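PDB 4H6W: N-terminal cyanobactin protease from Planktothrix agardhii NIES-596, which is a subtilisin-like domain of a cyanobactin maturation enzyme and probably acts as a serine endopeptidase that cleaves the precursor peptide during prenylagaramide biosynthesis. Local coordinates for residues A[280-283]-A[284-288]; A[165-168]-A[169-173]. All coordinates share one frame; numbering follows the deposited sequence.

How the contacts relate
Both contacts are local, between residues a few positions apart in one chain: contact 1 is a capped helix start, contact 2 a beta turn after a strand. They come in series: 165-173 of contact 2 precedes 280-288 of contact 1. Their centres are 23 Å apart, and the nearest atoms are still about 15 Å apart. Contact 2 leads out of strand 165-167 toward strand 175-180 of the parallel sheet. It lies near the predicted charge-relay residues: the side chain of His-166 is about 9 Å from that of Ser-224 and about 10 Å from that of His-64. Contact 1 starts the last helix, 282-289, away from these residues. That helix packs on helix 223-243, whose second residue is Ser-224.

Contact 1 (A[280-283]-A[284-288])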
loop_
_atom_site.group_PDB
_atom_site.type_symbol
_atom_site.label_atom_id
_atom_site.label_comp_id
_atom_site.label_asym_id
_atom_site.label_seq_id
_atom_site.Cartn_x
_atom_site.Cartn_y
_atom_site.Cartn_z
ATOM N N LEU A 280 4.915 2.579 -11.066
ATOM C CA LEU A 280 5.909 2.466 -10.005
ATOM C C LEU A 280 7.304 2.231 -10.571
ATOM O O LEU A 280 7.506 1.317 -11.379
ATOM C CB LEU A 280 5.545 1.320 -9.062
ATOM C CG LEU A 280 6.609 0.866 -8.060
ATOM C CD1 LEU A 280 6.807 1.902 -6.960
ATOM C CD2 LEU A 280 6.212 -0.487 -7.482
ATOM N N ASN A 281 8.254 3.056 -10.138
ATOM C CA ASN A 281 9.616 3.018 -10.655
ATOM C C ASN A 281 10.582 3.210 -9.510
ATOM O O ASN A 281 10.922 4.341 -9.150
ATOM C CB ASN A 281 9.816 4.102 -11.726
ATOM C CG ASN A 281 11.171 4.019 -12.425
ATOM O OD1 ASN A 281 12.195 3.630 -11.845
ATOM N ND2 ASN A 281 11.182 4.399 -13.687
ATOM N N ILE A 282 11.024 2.089 -8.954
ATOM C CA ILE A 282 11.810 2.069 -7.719
ATOM C C ILE A 282 13.148 2.813 -7.844
ATOM O O ILE A 282 13.501 3.631 -6.971
ATOM C CB ILE A 282 12.043 0.617 -7.233
ATOM C CG1 ILE A 282 10.698 -0.087 -6.960
ATOM C CG2 ILE A 282 12.955 0.585 -6.010
ATOM C CD1 ILE A 282 10.846 -1.509 -6.440
ATOM N N LEU A 283 13.882 2.537 -8.924
ATOM C CA LEU A 283 15.233 3.099 -9.110
ATOM C C LEU A 283 15.200 4.617 -9.163
ATOM O O LEU A 283 15.984 5.292 -8.492
ATOM C CB LEU A 283 15.905 2.524 -10.356
ATOM C CG LEU A 283 16.295 1.060 -10.182
ATOM C CD1 LEU A 283 16.998 0.519 -11.422
ATOM C CD2 LEU A 283 17.165 0.902 -8.936
ATOM N N ASP A 284 14.257 5.135 -9.941
ATOM C CA ASP A 284 14.031 6.562 -10.040
ATOM C C ASP A 284 13.474 7.170 -8.742
ATOM O O ASP A 284 13.856 8.288 -8.382
ATOM C CB ASP A 284 13.149 6.857 -11.245
ATOM C CG ASP A 284 13.833 6.515 -12.571
ATOM O OD1 ASP A 284 15.054 6.231 -12.579
ATOM O OD2 ASP A 284 13.155 6.535 -13.621
ATOM N N ALA A 285 12.625 6.427 -8.023
ATOM C CA ALA A 285 12.175 6.843 -6.683
ATOM C C ALA A 285 13.338 7.076 -5.714
ATOM O O ALA A 285 13.400 8.099 -5.015
ATOM C CB ALA A 285 11.194 5.837 -6.113
ATOM N N ILE A 286 14.274 6.131 -5.683
ATOM C CA ILE A 286 15.508 6.290 -4.902
ATOM C C ILE A 286 16.243 7.570 -5.322
ATOM O O ILE A 286 16.616 8.394 -4.476
ATOM C CB ILE A 286 16.419 5.053 -5.075
ATOM C CG1 ILE A 286 15.684 3.807 -4.570
ATOM C CG2 ILE A 286 17.765 5.258 -4.370
ATOM C CD1 ILE A 286 16.239 2.479 -5.053
ATOM N N GLU A 287 16.424 7.736 -6.635
ATOM C CA GLU A 287 17.135 8.883 -7.183
ATOM C C GLU A 287 16.485 10.194 -6.756
ATOM O O GLU A 287 17.173 11.082 -6.275
ATOM C CB GLU A 287 17.230 8.793 -8.705
ATOM C CG GLU A 287 18.080 9.893 -9.333
ATOM C CD GLU A 287 18.422 9.640 -10.799
ATOM O OE1 GLU A 287 19.022 8.575 -11.116
ATOM O OE2 GLU A 287 18.114 10.516 -11.639
ATOM N N HIS A 288 15.163 10.299 -6.914
ATOM C CA HIS A 288 14.430 11.485 -6.498
ATOM C C HIS A 288 14.465 11.775 -4.996
ATOM O O HIS A 288 14.446 12.931 -4.586
ATOM C CB HIS A 288 12.990 11.396 -6.971
ATOM C CG HIS A 288 12.808 11.813 -8.393
ATOM N ND1 HIS A 288 11.938 11.181 -9.247
ATOM C CD2 HIS A 288 13.399 12.793 -9.115
ATOM C CE1 HIS A 288 11.996 11.755 -10.434
ATOM N NE2 HIS A 288 12.878 12.735 -10.381
#
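The backbone of Asn-281 to Glu-287 winds into the first turns of helix 282-289, with the N of Ala-285 hydrogen-bonded to the O of Asn-281 at 2.9 Å and the N of Ile-286 to the O of Ile-282. The N of Glu-287 continues the series to the O of Leu-283. The CG of Asn-281 stands anti to the backbone N (chi1 -173°), which turns the amide back over the helix start. From there OD1 accepts the N-H of Asp-284 at 3.2 Å. The bond is straight at the hydrogen, 166°, but the donor sits well above the amide plane. The amide also lies against the carboxylate of Asp-284. The two flat groups are stacked, with planes 24° apart. ND2 of Asn-281 is 2.9 Å from OD2 of Asp-284, but the angle is too poor for a hydrogen bond. Asn-281 is thus the N-cap of the last helix of the modelled chain: the residue just before the helix accepts a first-turn N-H with its side chain. An alanine at Asn-281 would remove OD1 and is likely to leave the N-H of Asp-284 without its capping acceptor. The apolar side of the helix is carried by Ile-282 and Ile-286, one turn apart. CG2 of Ile-282 meets CD1 of Ile-286 at 3.9 Å. Leu-283 adds a looser touch, CD2 to the same CD1 at 4.3 Å. Both isoleucines also reach Leu-13 of helix 10-16. On helix 223-243, Val-233 meets Ile-282 and Leu-237 meets Ile-286. OE1 of Glu-287 is hydrogen-bonded to OG1 of Thr-293, beyond the helix.

Contact 2 (A[165-168]-A[169-173]); sequences LHVP and ASLPT
Ser-170 folds back onto His-166 where strand 165-167 ends and a type I beta turn, Pro-168 to Leu-171, begins. In this subtilisin-like fold the turn starts the link to strand 175-180 of the parallel sheet. The peptide bond before Pro-168 is cis. The side chain of Ser-170 can be followed outward. Its CB rests against the CB of Leu-165 at 4.0 Å and also lies close to the O of His-166. OG stands between the backbone N and the carbonyl carbon (chi1 62°), a placement that points it back at the O of His-166. There OG donates to this oxygen at 2.9 Å, approaching from above the carbonyl plane. The same oxygen takes the N-H of Ser-170, which comes nearly along the C=O axis. That second bond is bent at the hydrogen, 132°. One serine thus grips the carbonyl with both its backbone and its side chain. OG also passes CG1 of Val-167 at 3.7 Å. The turn itself is closed by the N of Leu-171, hydrogen-bonded to the O of Pro-168 at 3.0 Å. Leu-171 sends its two methyls to different partners. CD1 lies by the proline ring, 4.1 Å from CB of Pro-168. Ala-135 and helix 137-148 pack on Val-167 and Leu-171, and Tyr-196 touches Leu-165, Ala-169 and Ser-170. The NE2 of Gln-199 is hydrogen-bonded to the O of both Ala-169 and Leu-171. The other methyl of Leu-171, CD2, meets CG1 of Val-167 at 4.0 Å.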
loop_
_atom_site.group_PDB
_atom_site.type_symbol
_atom_site.label_atom_id
_atom_site.label_comp_id
_atom_site.label_asym_id
_atom_site.label_seq_id
_atom_site.Cartn_x
_atom_site.Cartn_y
_atom_site.Cartn_z
ATOM N N LEU A 165 -14.465 7.052 -7.947
ATOM C CA LEU A 165 -13.618 7.389 -6.805
ATOM C C LEU A 165 -13.953 6.629 -5.528
ATOM O O LEU A 165 -15.122 6.490 -5.167
ATOM C CB LEU A 165 -13.623 8.905 -6.566
ATOM C CG LEU A 165 -13.086 9.763 -7.725
ATOM C CD1 LEU A 165 -13.130 11.246 -7.369
ATOM C CD2 LEU A 165 -11.671 9.337 -8.118
ATOM N N HIS A 166 -12.913 6.123 -4.860
ATOM C CA HIS A 166 -13.042 5.544 -3.520
ATOM C C HIS A 166 -12.441 6.474 -2.496
ATOM O O HIS A 166 -11.510 7.233 -2.805
ATOM C CB HIS A 166 -12.284 4.226 -3.408
ATOM C CG HIS A 166 -13.042 3.032 -3.892
ATOM N ND1 HIS A 166 -13.840 3.057 -5.017
ATOM C CD2 HIS A 166 -13.077 1.762 -3.431
ATOM C CE1 HIS A 166 -14.354 1.855 -5.213
ATOM N NE2 HIS A 166 -13.896 1.048 -4.272
ATOM N N VAL A 167 -12.970 6.409 -1.275
ATOM C CA VAL A 167 -12.301 7.009 -0.135
ATOM C C VAL A 167 -11.696 5.873 0.657
ATOM O O VAL A 167 -12.307 4.803 0.737
ATOM C CB VAL A 167 -13.225 7.888 0.738
ATOM C CG1 VAL A 167 -13.585 9.159 -0.019
ATOM C CG2 VAL A 167 -14.477 7.131 1.174
ATOM N N PRO A 168 -10.501 6.094 1.248
ATOM C CA PRO A 168 -9.788 7.376 1.308
ATOM C C PRO A 168 -8.837 7.662 0.141
ATOM O O PRO A 168 -8.176 8.708 0.135
ATOM C CB PRO A 168 -8.978 7.244 2.589
ATOM C CG PRO A 168 -8.631 5.787 2.633
ATOM C CD PRO A 168 -9.798 5.049 2.022
ATOM N N ALA A 169 -8.760 6.769 -0.839
ATOM C CA ALA A 169 -7.758 6.939 -1.900
ATOM C C ALA A 169 -7.863 8.287 -2.629
ATOM O O ALA A 169 -6.863 8.789 -3.122
ATOM C CB ALA A 169 -7.790 5.778 -2.890
ATOM N N SER A 170 -9.059 8.870 -2.683
ATOM C CA SER A 170 -9.289 10.092 -3.474
ATOM C C SER A 170 -9.077 11.377 -2.682
ATOM O O SER A 170 -9.132 12.477 -3.240
ATOM C CB SER A 170 -10.688 10.096 -4.100
ATOM O OG SER A 170 -11.703 10.081 -3.107
ATOM N N LEU A 171 -8.824 11.229 -1.387
ATOM C CA LEU A 171 -8.644 12.347 -0.473
ATOM C C LEU A 171 -7.248 12.972 -0.573
ATOM O O LEU A 171 -6.251 12.264 -0.739
ATOM C CB LEU A 171 -8.905 11.872 0.957
ATOM C CG LEU A 171 -10.327 11.364 1.228
ATOM C CD1 LEU A 171 -10.516 11.094 2.699
ATOM C CD2 LEU A 171 -11.340 12.394 0.765
ATOM N N PRO A 172 -7.171 14.309 -0.454
ATOM C CA PRO A 172 -5.890 15.021 -0.537
ATOM C C PRO A 172 -4.843 14.497 0.448
ATOM O O PRO A 172 -5.168 14.147 1.595
ATOM C CB PRO A 172 -6.269 16.468 -0.191
ATOM C CG PRO A 172 -7.727 16.575 -0.530
ATOM C CD PRO A 172 -8.304 15.229 -0.212
ATOM N N THR A 173 -3.597 14.448 -0.026
ATOM C CA THR A 173 -2.413 13.976 0.717
ATOM C C THR A 173 -2.295 12.437 0.811
ATOM O O THR A 173 -1.292 11.902 1.304
ATOM C CB THR A 173 -2.237 14.659 2.106
ATOM O OG1 THR A 173 -3.151 14.081 3.050
ATOM C CG2 THR A 173 -2.442 16.188 2.015
#